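Local coordinates for protein aspartate aminotransferase (Rhodobacter sphaeroides, PDB 3NRA) that probably catalyses the pyridoxal-phosphate-dependent transfer of an amino group from L-aspartate to 2-oxoglutarate, giving oxaloacetate and L-glutamate, at residues 81-86 / 105-110; 113-118 / 136-141; 170-175 / 202-207; 219-224 / 381-386; 356-359 / 365-368. All blocks are in the same frame, centred on the assembly; numbering follows the deposited sequence. Where two conformers were deposited one is given.

How the interactions relate
From the N terminus, interaction 1 closes a loop of 18 residues, setting helix 81-95 against edge strand 105-108. Interaction 2 opens just afterwards and joins helix 110-120 to helix 137-145, which strand 128-133 separates in sequence. The two contacts meet where Thr108 packs on Ala114. Interaction 3, further along and about 21 Å centre to centre from interaction 2, pairs two helices over the same seven-stranded sheet. Interaction 4 spans the longest interval, 156 residues, tying the loop after strand 214-218 to strand 380-383 of the four-stranded sheet. Interaction 5 lies within that interval. Its strand 364-368 neighbours 380-383, and Thr367 O probably accepts from Arg381 N at 2.8 Å. None of the five loops cross.

Interaction 1: 81-86 / 105-110; sequences LGIRDL and LIITPG
Two torsions carry the Arg84 side chain along the Leu105 side chain. With chi1 at -81°, CG lies anti to the carbonyl carbon of its own residue, and a bend at chi3 (-76°) then turns the guanidinium end away from the extended line of the chain. The aliphatic part does the touching. Arg84 CG approaches Leu105 CD2 at 3.9 Å, the two side chains running antiparallel. One carbon further on, Arg84 CD comes to 3.2 Å from Leu105 O, a close approach in which a methylene, not an N-H, faces the carbonyl. In return, Leu105 CD2 reaches back to the backbone, 3.6 Å from Arg84 O.

Ile107, two residues along the strand and on the same side of it, offers its terminal CD1. This methyl touches Arg84 CG at 4.1 Å and, at the same distance, Ile83 CG2; the Ile83 and Ile107 side chains are roughly perpendicular. Helix 81-95 thus packs on one face of the large-domain sheet of an aminotransferase, at its outermost strand 105-108, with the short segment axes 9.4 Å apart and at 118° to each other. The intervening Ile106 points the other way, toward helix 269-282.

No hydrogen bond links the two segments, yet the buried guanidinium is well supplied from elsewhere in the chain. Arg84 NH1 donates to Ala101 O, while NH2 forms a salt bridge with Glu76 and a hydrogen bond to Gly79 O.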
# COMPACT_ATOMS: atom_id res chain seq x y z
N LEU B 81 -5.91 -0.47 17.35
CA LEU B 81 -6.49 -1.48 18.24
C LEU B 81 -7.95 -1.19 18.59
O LEU B 81 -8.80 -2.05 18.47
CB LEU B 81 -5.67 -1.58 19.53
CG LEU B 81 -6.04 -2.70 20.53
CD1 LEU B 81 -5.88 -4.10 19.90
CD2 LEU B 81 -5.17 -2.57 21.82
N GLY B 82 -8.24 0.03 19.01
CA GLY B 82 -9.62 0.43 19.32
C GLY B 82 -10.60 0.18 18.17
O GLY B 82 -11.72 -0.28 18.39
N ILE B 83 -10.15 0.41 16.93
CA ILE B 83 -11.01 0.25 15.76
C ILE B 83 -11.16 -1.24 15.43
O ILE B 83 -12.26 -1.72 15.13
CB ILE B 83 -10.46 1.08 14.55
CG1 ILE B 83 -10.52 2.58 14.90
CG2 ILE B 83 -11.30 0.84 13.28
CD1 ILE B 83 -9.79 3.46 13.95
N ARG B 84 -10.09 -2.00 15.57
CA ARG B 84 -10.22 -3.45 15.43
C ARG B 84 -11.21 -4.07 16.44
O ARG B 84 -12.07 -4.88 16.06
CB ARG B 84 -8.87 -4.12 15.54
CG ARG B 84 -8.12 -4.07 14.26
CD ARG B 84 -6.89 -4.88 14.33
NE ARG B 84 -5.86 -4.21 15.11
CZ ARG B 84 -5.12 -4.75 16.10
NH1 ARG B 84 -5.27 -6.02 16.51
NH2 ARG B 84 -4.18 -3.99 16.67
N ASP B 85 -11.13 -3.64 17.70
CA ASP B 85 -12.08 -4.06 18.73
C ASP B 85 -13.54 -3.66 18.43
O ASP B 85 -14.45 -4.40 18.76
CB ASP B 85 -11.66 -3.52 20.11
CG ASP B 85 -10.42 -4.21 20.67
OD1 ASP B 85 -10.06 -5.33 20.20
OD2 ASP B 85 -9.81 -3.64 21.61
N LEU B 86 -13.75 -2.49 17.85
CA LEU B 86 -15.09 -2.08 17.40
C LEU B 86 -15.55 -2.95 16.22
O LEU B 86 -16.71 -3.33 16.15
CB LEU B 86 -15.12 -0.61 16.95
CG LEU B 86 -15.61 0.48 17.89
CD1 LEU B 86 -15.45 1.84 17.16
CD2 LEU B 86 -17.09 0.29 18.37
N LEU B 105 -7.40 -10.20 12.71
CA LEU B 105 -8.01 -9.05 12.01
C LEU B 105 -6.95 -8.02 11.69
O LEU B 105 -6.28 -7.54 12.57
CB LEU B 105 -9.12 -8.42 12.83
CG LEU B 105 -9.82 -7.19 12.22
CD1 LEU B 105 -10.44 -7.49 10.79
CD2 LEU B 105 -10.87 -6.68 13.16
N ILE B 106 -6.79 -7.70 10.40
CA ILE B 106 -5.83 -6.71 9.94
C ILE B 106 -6.58 -5.67 9.14
O ILE B 106 -7.51 -6.03 8.40
CB ILE B 106 -4.70 -7.36 9.08
CG1 ILE B 106 -3.63 -6.34 8.74
CG2 ILE B 106 -5.26 -7.99 7.81
CD1 ILE B 106 -2.31 -6.97 8.08
N ILE B 107 -6.20 -4.39 9.34
CA ILE B 107 -6.66 -3.29 8.51
C ILE B 107 -5.60 -2.92 7.48
O ILE B 107 -4.44 -2.71 7.84
CB ILE B 107 -6.97 -2.05 9.33
CG1 ILE B 107 -7.97 -2.38 10.46
CG2 ILE B 107 -7.52 -0.94 8.39
CD1 ILE B 107 -8.31 -1.16 11.39
N THR B 108 -6.02 -2.77 6.22
CA THR B 108 -5.11 -2.75 5.06
C THR B 108 -5.42 -1.56 4.13
O THR B 108 -6.54 -0.97 4.20
CB THR B 108 -5.28 -4.03 4.21
OG1 THR B 108 -6.64 -4.15 3.82
CG2 THR B 108 -4.85 -5.29 4.97
N PRO B 109 -4.45 -1.21 3.23
CA PRO B 109 -4.71 -0.18 2.21
C PRO B 109 -5.64 -0.69 1.10
O PRO B 109 -5.17 -1.22 0.07
CB PRO B 109 -3.32 0.17 1.69
CG PRO B 109 -2.45 -1.04 2.06
CD PRO B 109 -3.03 -1.62 3.28
N GLY B 110 -6.95 -0.55 1.33
CA GLY B 110 -7.95 -1.09 0.44
C GLY B 110 -8.07 -2.59 0.64
O GLY B 110 -7.24 -3.22 1.35

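Interaction 2: 113-118 / 136-141; sequences GALFLA and YFANRK
Leu115 and Tyr136 extend antiparallel to one another, and a single methyl of the leucine makes every contact. Leu115 CG stands anti to the backbone N (chi1 -178°), which sends CD2 toward the start of the second helix. There CD2 lies obliquely to the tyrosine ring, 3.5 Å from Tyr136 CE2 and 3.6 Å from Tyr136 CD2. The same methyl also meets Ala138 CB at 4.0 Å and Asn139 OD1 at 3.7 Å, so it sits where three side chains converge.

The ring itself is bracketed by its own segment. Phe137 CD1 lies 3.8 Å above one face, offset toward the rim, whereas Asn139 OD1 approaches the edge in the ring plane. At the far end Tyr136 OH is hydrogen-bonded to Gln112, which ties the phenol end of the ring back to helix 110-120.

Phe116 and Tyr136 pack on Ile281 and Leu284 of the second subunit. The arrangement is that of two helices joined through strand 128-133, with Leu115 and Asn139 both resting on Leu184 of strand 182-186, and with Tyr136 just beyond the C-terminal end of strand 128-133, the edge of the sheet where fold-type I enzymes place their cofactor.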
# COMPACT_ATOMS: atom_id res chain seq x y z
N GLY B 113 -5.14 -4.00 -0.94
CA GLY B 113 -4.06 -4.17 0.04
C GLY B 113 -4.11 -5.52 0.74
O GLY B 113 -3.10 -6.22 0.83
N ALA B 114 -5.31 -5.91 1.18
CA ALA B 114 -5.52 -7.18 1.80
C ALA B 114 -5.26 -8.36 0.85
O ALA B 114 -4.65 -9.37 1.27
CB ALA B 114 -6.94 -7.25 2.37
N LEU B 115 -5.71 -8.23 -0.39
CA LEU B 115 -5.54 -9.27 -1.39
C LEU B 115 -4.06 -9.53 -1.69
O LEU B 115 -3.61 -10.71 -1.68
CB LEU B 115 -6.26 -8.88 -2.67
CG LEU B 115 -6.25 -9.85 -3.83
CD1 LEU B 115 -6.89 -11.21 -3.46
CD2 LEU B 115 -6.96 -9.21 -5.08
N PHE B 116 -3.30 -8.46 -1.94
CA PHE B 116 -1.88 -8.61 -2.13
C PHE B 116 -1.22 -9.39 -1.00
O PHE B 116 -0.41 -10.29 -1.24
CB PHE B 116 -1.19 -7.25 -2.21
CG PHE B 116 0.32 -7.35 -2.42
CD1 PHE B 116 0.83 -7.75 -3.61
CD2 PHE B 116 1.19 -7.09 -1.40
CE1 PHE B 116 2.19 -7.87 -3.80
CE2 PHE B 116 2.54 -7.20 -1.58
CZ PHE B 116 3.04 -7.58 -2.80
N LEU B 117 -1.48 -8.94 0.22
CA LEU B 117 -0.83 -9.53 1.41
C LEU B 117 -1.25 -10.99 1.57
O LEU B 117 -0.42 -11.85 1.87
CB LEU B 117 -1.21 -8.73 2.67
CG LEU B 117 -0.66 -7.29 2.75
CD1 LEU B 117 -1.22 -6.59 3.96
CD2 LEU B 117 0.88 -7.31 2.79
N ALA B 118 -2.54 -11.26 1.36
CA ALA B 118 -3.09 -12.59 1.51
C ALA B 118 -2.44 -13.58 0.52
O ALA B 118 -2.07 -14.71 0.90
CB ALA B 118 -4.59 -12.56 1.32
N TYR B 136 -11.59 -11.51 -10.70
CA TYR B 136 -11.01 -10.19 -10.50
C TYR B 136 -9.64 -10.07 -11.19
O TYR B 136 -8.84 -11.02 -11.18
CB TYR B 136 -10.89 -9.95 -8.99
CG TYR B 136 -10.35 -8.63 -8.58
CD1 TYR B 136 -11.11 -7.46 -8.74
CD2 TYR B 136 -9.14 -8.53 -7.91
CE1 TYR B 136 -10.64 -6.23 -8.32
CE2 TYR B 136 -8.66 -7.31 -7.50
CZ TYR B 136 -9.44 -6.16 -7.70
OH TYR B 136 -8.98 -4.93 -7.28
N PHE B 137 -9.40 -8.90 -11.80
CA PHE B 137 -8.20 -8.66 -12.67
C PHE B 137 -6.88 -8.98 -11.97
O PHE B 137 -5.95 -9.50 -12.59
CB PHE B 137 -8.19 -7.19 -13.22
CG PHE B 137 -7.44 -6.20 -12.34
CD1 PHE B 137 -8.03 -5.66 -11.21
CD2 PHE B 137 -6.11 -5.86 -12.63
CE1 PHE B 137 -7.29 -4.82 -10.34
CE2 PHE B 137 -5.39 -5.00 -11.78
CZ PHE B 137 -6.00 -4.48 -10.64
N ALA B 138 -6.81 -8.72 -10.67
CA ALA B 138 -5.55 -8.89 -9.91
C ALA B 138 -5.20 -10.37 -9.60
O ALA B 138 -4.07 -10.67 -9.32
CB ALA B 138 -5.57 -8.05 -8.61
N ASN B 139 -6.19 -11.26 -9.65
CA ASN B 139 -6.03 -12.62 -9.10
C ASN B 139 -4.95 -13.44 -9.82
O ASN B 139 -3.99 -13.88 -9.20
CB ASN B 139 -7.39 -13.38 -9.10
CG ASN B 139 -8.39 -12.80 -8.08
OD1 ASN B 139 -8.12 -11.78 -7.47
ND2 ASN B 139 -9.54 -13.47 -7.90
N ARG B 140 -5.08 -13.57 -11.14
CA ARG B 140 -4.04 -14.19 -11.97
C ARG B 140 -2.67 -13.51 -11.81
O ARG B 140 -1.63 -14.19 -11.67
CB ARG B 140 -4.44 -14.18 -13.44
CG ARG B 140 -3.47 -14.96 -14.34
CD ARG B 140 -3.87 -14.99 -15.79
NE ARG B 140 -3.07 -15.99 -16.50
CZ ARG B 140 -3.16 -16.29 -17.80
NH1 ARG B 140 -4.02 -15.65 -18.60
NH2 ARG B 140 -2.39 -17.25 -18.31
N LYS B 141 -2.68 -12.17 -11.87
CA LYS B 141 -1.43 -11.40 -11.86
C LYS B 141 -0.69 -11.57 -10.54
O LYS B 141 0.54 -11.57 -10.51
CB LYS B 141 -1.70 -9.90 -12.11
CG LYS B 141 -2.15 -9.57 -13.50
CD LYS B 141 -2.38 -8.07 -13.66
CE LYS B 141 -2.69 -7.68 -15.12

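Interaction 3: 170-175 / 202-207; sequences TGLEEA and GQIAAL
The flat carboxylate of Glu173 has a methyl of Leu207 over one face. Leu207 CD2 stands above the carboxylate plane, 3.7 Å from Glu173 CD and 3.6 Å from Glu173 OE1. The contact therefore covers the group without engaging its charge, and the two side chains stand nearly perpendicular. The extended glutamate chain adds to it, since Glu173 CB is also 3.7 Å from Leu207 CD2. Here CG is anti to the backbone N (chi1 180°), which brings CB and CG against Leu207 CD2 before the oxygens are reached.

The oxygens are served separately. Glu173 OE2 forms a salt bridge with Arg210, one turn beyond Leu207 on the same helix. Glu173 OE1 accepts from a water at 3.0 Å, and that water accepts in turn from Gln203 NE2 at 3.2 Å. Because Gln203 was deposited in two conformers, this bridge is tentative. The charged end thus pairs on the more exposed side, and apolar side chains meet below it.

Deeper in, Leu172 CD2 meets Ile204 CG1 at 3.9 Å and Leu207 CD1 at 4.1 Å. Leu172 is set square to Ile204 but meets Leu207 at a slant.

The short helical segments run nearly parallel, 14° apart, with their axes 10.5 Å from each other. Leu172 and Ile204 both rest on Phe183 of strand 182-186, and Leu172 also on Ala130 of strand 128-133, which places the two helices on one face of the large sheet; helix 198-211 is the crossover of the beta-alpha-beta unit joining parallel strands 182-186 and 214-218.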
# COMPACT_ATOMS: atom_id res chain seq x y z
N THR B 170 -16.10 -29.95 -9.84
CA THR B 170 -15.22 -31.03 -10.22
C THR B 170 -13.84 -30.49 -10.64
O THR B 170 -12.81 -31.04 -10.27
CB THR B 170 -15.81 -31.89 -11.34
OG1 THR B 170 -17.22 -32.11 -11.11
CG2 THR B 170 -15.10 -33.25 -11.42
N GLY B 171 -13.83 -29.40 -11.40
CA GLY B 171 -12.59 -28.69 -11.76
C GLY B 171 -11.79 -28.19 -10.54
O GLY B 171 -10.58 -28.29 -10.52
N LEU B 172 -12.48 -27.68 -9.53
CA LEU B 172 -11.81 -27.24 -8.29
C LEU B 172 -11.16 -28.42 -7.59
O LEU B 172 -9.99 -28.36 -7.22
CB LEU B 172 -12.80 -26.58 -7.35
CG LEU B 172 -12.23 -26.03 -6.04
CD1 LEU B 172 -11.05 -25.05 -6.32
CD2 LEU B 172 -13.34 -25.36 -5.26
N GLU B 173 -11.94 -29.50 -7.42
CA GLU B 173 -11.45 -30.70 -6.83
C GLU B 173 -10.23 -31.22 -7.54
O GLU B 173 -9.27 -31.61 -6.90
CB GLU B 173 -12.52 -31.78 -6.79
CG GLU B 173 -11.99 -33.06 -6.16
CD GLU B 173 -13.05 -34.08 -5.85
OE1 GLU B 173 -14.25 -33.82 -6.13
OE2 GLU B 173 -12.66 -35.15 -5.34
N GLU B 174 -10.28 -31.27 -8.87
CA GLU B 174 -9.15 -31.72 -9.68
C GLU B 174 -7.91 -30.82 -9.49
O GLU B 174 -6.79 -31.32 -9.42
CB GLU B 174 -9.54 -31.79 -11.16
CG GLU B 174 -10.56 -32.90 -11.55
CD GLU B 174 -10.06 -34.29 -11.30
OE1 GLU B 174 -8.94 -34.63 -11.78
OE2 GLU B 174 -10.77 -35.06 -10.60
N ALA B 175 -8.13 -29.51 -9.37
CA ALA B 175 -7.08 -28.57 -9.01
C ALA B 175 -6.41 -28.97 -7.70
O ALA B 175 -5.20 -29.02 -7.62
CB ALA B 175 -7.65 -27.13 -8.90
N GLY B 202 -20.82 -24.67 0.31
CA GLY B 202 -20.67 -25.89 1.11
C GLY B 202 -19.66 -26.85 0.52
O GLY B 202 -18.82 -27.39 1.23
N GLN B 203 -19.72 -27.00 -0.79
CA GLN B 203 -18.80 -27.89 -1.49
C GLN B 203 -17.41 -27.31 -1.56
O GLN B 203 -16.44 -28.04 -1.45
CB GLN B 203 -19.32 -28.26 -2.90
CG GLN B 203 -18.47 -29.37 -3.66
CD GLN B 203 -18.54 -30.76 -3.01
OE1 GLN B 203 -19.11 -30.93 -1.93
NE2 GLN B 203 -17.97 -31.76 -3.69
N ILE B 204 -17.30 -25.98 -1.70
CA ILE B 204 -15.99 -25.33 -1.66
C ILE B 204 -15.38 -25.55 -0.29
O ILE B 204 -14.22 -25.89 -0.19
CB ILE B 204 -16.07 -23.80 -1.95
CG1 ILE B 204 -16.25 -23.54 -3.47
CG2 ILE B 204 -14.79 -23.08 -1.45
CD1 ILE B 204 -16.69 -22.12 -3.80
N ALA B 205 -16.17 -25.35 0.76
CA ALA B 205 -15.70 -25.58 2.11
C ALA B 205 -15.24 -27.03 2.31
O ALA B 205 -14.18 -27.27 2.89
CB ALA B 205 -16.80 -25.21 3.14
N ALA B 206 -16.06 -27.99 1.85
CA ALA B 206 -15.76 -29.42 2.02
C ALA B 206 -14.51 -29.83 1.23
O ALA B 206 -13.66 -30.58 1.74
CB ALA B 206 -16.99 -30.31 1.61
N LEU B 207 -14.38 -29.33 0.01
CA LEU B 207 -13.20 -29.68 -0.82
C LEU B 207 -11.92 -29.12 -0.21
O LEU B 207 -10.93 -29.83 -0.08
CB LEU B 207 -13.37 -29.19 -2.26
CG LEU B 207 -14.38 -29.96 -3.12
CD1 LEU B 207 -14.65 -29.17 -4.40
CD2 LEU B 207 -13.92 -31.40 -3.43
O HOH W 1 -16.54 -31.92 -6.51

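Interaction 4: 219-224 / 381-386; sequences QLYSRL and RLNFSQ
Tyr221 extends from a turn toward Asn383 and Ser385, bridging backbones whose nearest CA atoms, those of Tyr221 and Asn383, are 11.8 Å apart. From CB, pointed at the second segment, a chi1 of -124°, well away from a staggered value, carries the ring toward those two residues. The side chain packs beside Thr254, next to the Lys253 that carries pyridoxal phosphate. Only the tip arrives: Tyr221 OH is 4.2 Å from Ser385 CB and 4.4 Å from Asn383 ND2, too far for a direct bond to the amide.

A water closes the gap, 3.0 Å from Tyr221 OH and 3.1 Å from Asn383 ND2, whose N-H it accepts. Tyr221 OH is also hydrogen-bonded to Ser338 OG.

The other end of the amide fixes its rotation. Asn383 OD1 accepts from Ser385 N at 2.9 Å with a C=O...donor angle of 163°, forming an Asx turn. Separately, Gln386 NE2 donates to the backbone Asn383 O at 2.8 Å.

The chemistry is therefore indirect: with OD1 occupied by the turn, ND2 is directed to the water, and the phenol is coupled to the small-domain strand through a water, with no direct hydrogen bond between the two segments.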
# COMPACT_ATOMS: atom_id res chain seq x y z
N GLN B 219 -14.93 -10.93 -0.50
CA GLN B 219 -16.33 -10.59 -0.34
C GLN B 219 -16.54 -9.10 -0.36
O GLN B 219 -17.49 -8.57 0.26
CB GLN B 219 -16.85 -11.20 0.96
CG GLN B 219 -16.52 -12.72 1.12
CD GLN B 219 -17.33 -13.38 2.26
OE1 GLN B 219 -17.43 -14.61 2.33
NE2 GLN B 219 -17.93 -12.56 3.14
N LEU B 220 -15.70 -8.42 -1.14
CA LEU B 220 -15.67 -6.95 -1.22
C LEU B 220 -17.04 -6.34 -1.37
O LEU B 220 -17.36 -5.33 -0.70
CB LEU B 220 -14.81 -6.51 -2.39
CG LEU B 220 -14.59 -5.00 -2.63
CD1 LEU B 220 -15.76 -4.38 -3.46
CD2 LEU B 220 -14.33 -4.22 -1.32
N TYR B 221 -17.85 -6.88 -2.29
CA TYR B 221 -19.13 -6.24 -2.62
C TYR B 221 -20.35 -6.98 -1.98
O TYR B 221 -21.50 -6.72 -2.35
CB TYR B 221 -19.28 -6.11 -4.16
CG TYR B 221 -19.52 -4.70 -4.67
CD1 TYR B 221 -20.33 -3.80 -3.99
CD2 TYR B 221 -18.98 -4.28 -5.89
CE1 TYR B 221 -20.61 -2.54 -4.52
CE2 TYR B 221 -19.21 -2.99 -6.38
CZ TYR B 221 -20.03 -2.14 -5.71
OH TYR B 221 -20.28 -0.86 -6.21
N SER B 222 -20.08 -7.82 -0.98
CA SER B 222 -21.09 -8.74 -0.43
C SER B 222 -22.17 -8.03 0.37
O SER B 222 -23.24 -8.56 0.53
CB SER B 222 -20.43 -9.80 0.45
OG SER B 222 -19.72 -9.19 1.53
N ARG B 223 -21.89 -6.82 0.83
CA ARG B 223 -22.89 -6.04 1.57
C ARG B 223 -23.98 -5.41 0.67
O ARG B 223 -25.10 -5.13 1.13
CB ARG B 223 -22.21 -4.95 2.39
CG ARG B 223 -23.02 -4.48 3.53
CD ARG B 223 -22.32 -3.40 4.31
NE ARG B 223 -23.22 -2.87 5.31
CZ ARG B 223 -23.06 -1.72 5.96
NH1 ARG B 223 -22.00 -0.97 5.76
NH2 ARG B 223 -23.95 -1.36 6.86
N LEU B 224 -23.65 -5.15 -0.59
CA LEU B 224 -24.63 -4.56 -1.51
C LEU B 224 -25.44 -5.68 -2.13
O LEU B 224 -25.31 -5.96 -3.30
CB LEU B 224 -23.94 -3.72 -2.58
CG LEU B 224 -24.88 -2.76 -3.32
CD1 LEU B 224 -25.04 -1.48 -2.46
CD2 LEU B 224 -24.36 -2.42 -4.72
N ARG B 381 -17.29 -5.37 -19.01
CA ARG B 381 -17.80 -5.12 -17.67
C ARG B 381 -18.24 -3.67 -17.54
O ARG B 381 -17.56 -2.76 -18.02
CB ARG B 381 -16.76 -5.44 -16.60
CG ARG B 381 -17.37 -5.66 -15.24
CD ARG B 381 -16.38 -5.60 -14.14
NE ARG B 381 -15.78 -4.26 -14.04
CZ ARG B 381 -14.70 -3.96 -13.32
NH1 ARG B 381 -14.12 -4.88 -12.57
NH2 ARG B 381 -14.24 -2.70 -13.31
N LEU B 382 -19.39 -3.47 -16.87
CA LEU B 382 -19.89 -2.18 -16.49
C LEU B 382 -19.96 -2.12 -15.00
O LEU B 382 -20.51 -3.01 -14.38
CB LEU B 382 -21.28 -1.96 -17.06
CG LEU B 382 -21.37 -1.55 -18.54
CD1 LEU B 382 -20.99 -2.69 -19.43
CD2 LEU B 382 -22.79 -1.05 -18.88
N ASN B 383 -19.42 -1.06 -14.40
CA ASN B 383 -19.78 -0.74 -13.03
C ASN B 383 -20.95 0.25 -13.07
O ASN B 383 -20.77 1.40 -13.49
CB ASN B 383 -18.57 -0.15 -12.25
CG ASN B 383 -18.91 0.18 -10.79
OD1 ASN B 383 -19.99 0.70 -10.49
ND2 ASN B 383 -17.97 -0.10 -9.88
N PHE B 384 -22.12 -0.20 -12.64
CA PHE B 384 -23.33 0.62 -12.76
C PHE B 384 -23.69 1.43 -11.50
O PHE B 384 -24.78 1.99 -11.42
CB PHE B 384 -24.55 -0.23 -13.25
CG PHE B 384 -24.97 -1.33 -12.31
CD1 PHE B 384 -25.90 -1.09 -11.30
CD2 PHE B 384 -24.51 -2.63 -12.50
CE1 PHE B 384 -26.33 -2.13 -10.45
CE2 PHE B 384 -24.93 -3.66 -11.68
CZ PHE B 384 -25.85 -3.40 -10.63
N SER B 385 -22.75 1.59 -10.57
CA SER B 385 -22.94 2.58 -9.50
C SER B 385 -22.67 3.97 -10.06
O SER B 385 -21.60 4.55 -9.88
CB SER B 385 -22.08 2.27 -8.28
OG SER B 385 -22.41 3.13 -7.21
N GLN B 386 -23.69 4.48 -10.78
CA GLN B 386 -23.60 5.66 -11.62
C GLN B 386 -24.83 6.51 -11.40
O GLN B 386 -25.80 6.07 -10.75
CB GLN B 386 -23.56 5.27 -13.10
CG GLN B 386 -22.40 4.33 -13.51
CD GLN B 386 -21.04 4.97 -13.36
OE1 GLN B 386 -20.89 6.23 -13.43
NE2 GLN B 386 -20.01 4.12 -13.13
O HOH W 2 -18.21 1.09 -7.00

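Interaction 5: 356-359 / 365-368; sequences KILR and VVTP
Val365 opens the second segment by lying abreast of Arg359, the two side chains extending in a common direction. Its CG2 touches the shaft of the arginine, 4.1 Å from Arg359 CD and 4.2 Å from Arg359 NE. Since the arginine chain is extended from CG to NE, the methyl meets a straight stretch of it, while the far end is held elsewhere: Arg359 NH1 is hydrogen-bonded to Gln23. This is the more exposed half of the contact.

Val366 supplies the buried half. With chi1 at -56°, its CG2 falls between the backbone N and the carbonyl carbon, and from there it reaches Leu358 CD1 at 3.7 Å; the two side chains are roughly perpendicular. Ile398 of helix 388-404 touches both Leu358 and Val366, and Val380 and Leu382 of the adjoining strand also pack on the valine.

Thr367 continues the strand and pairs with strand 380-383. The short connection between helix 351-362 and strand 364-368 makes a compact alpha-beta unit, in which the helix folds back over the small-domain sheet, as is usual in this aminotransferase family.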
# COMPACT_ATOMS: atom_id res chain seq x y z
N LYS B 356 -12.85 0.54 -27.93
CA LYS B 356 -12.36 1.85 -28.37
C LYS B 356 -13.47 2.65 -29.06
O LYS B 356 -13.63 3.83 -28.80
CB LYS B 356 -11.18 1.70 -29.29
CG LYS B 356 -9.94 1.11 -28.59
CD LYS B 356 -8.80 0.84 -29.56
CE LYS B 356 -7.53 0.38 -28.80
NZ LYS B 356 -6.30 0.54 -29.64
N ILE B 357 -14.26 1.96 -29.88
CA ILE B 357 -15.34 2.59 -30.63
C ILE B 357 -16.48 3.09 -29.70
O ILE B 357 -17.04 4.15 -29.92
CB ILE B 357 -15.85 1.60 -31.74
CG1 ILE B 357 -14.86 1.59 -32.91
CG2 ILE B 357 -17.24 1.96 -32.22
CD1 ILE B 357 -15.06 0.49 -33.89
N LEU B 358 -16.77 2.34 -28.65
CA LEU B 358 -17.75 2.79 -27.65
C LEU B 358 -17.36 4.11 -27.02
O LEU B 358 -18.20 4.98 -26.81
CB LEU B 358 -17.91 1.74 -26.56
CG LEU B 358 -18.72 0.53 -26.88
CD1 LEU B 358 -18.72 -0.41 -25.65
CD2 LEU B 358 -20.19 0.91 -27.30
N ARG B 359 -16.07 4.27 -26.74
CA ARG B 359 -15.53 5.50 -26.19
C ARG B 359 -15.54 6.63 -27.24
O ARG B 359 -16.02 7.73 -26.97
CB ARG B 359 -14.11 5.25 -25.67
CG ARG B 359 -13.49 6.42 -25.02
CD ARG B 359 -12.39 6.01 -24.09
NE ARG B 359 -11.82 7.19 -23.40
CZ ARG B 359 -10.67 7.81 -23.70
NH1 ARG B 359 -9.88 7.39 -24.71
NH2 ARG B 359 -10.29 8.86 -22.97
N VAL B 365 -16.93 4.48 -21.44
CA VAL B 365 -15.81 3.59 -21.06
C VAL B 365 -16.38 2.34 -20.45
O VAL B 365 -17.10 2.42 -19.45
CB VAL B 365 -14.86 4.25 -20.01
CG1 VAL B 365 -13.68 3.34 -19.73
CG2 VAL B 365 -14.38 5.68 -20.48
N VAL B 366 -16.03 1.17 -21.01
CA VAL B 366 -16.35 -0.13 -20.38
C VAL B 366 -15.08 -0.94 -20.31
O VAL B 366 -14.11 -0.62 -20.99
CB VAL B 366 -17.42 -0.91 -21.19
CG1 VAL B 366 -18.68 -0.08 -21.35
CG2 VAL B 366 -16.88 -1.36 -22.57
N THR B 367 -15.07 -1.98 -19.48
CA THR B 367 -13.85 -2.72 -19.24
C THR B 367 -13.82 -3.95 -20.12
O THR B 367 -14.78 -4.70 -20.16
CB THR B 367 -13.72 -3.14 -17.78
OG1 THR B 367 -13.90 -2.00 -16.95
CG2 THR B 367 -12.32 -3.78 -17.51
N PRO B 368 -12.71 -4.17 -20.83
CA PRO B 368 -12.72 -5.32 -21.74
C PRO B 368 -12.79 -6.61 -20.99
O PRO B 368 -12.23 -6.73 -19.92
CB PRO B 368 -11.40 -5.21 -22.50
CG PRO B 368 -10.68 -4.06 -21.95
CD PRO B 368 -11.58 -3.27 -21.09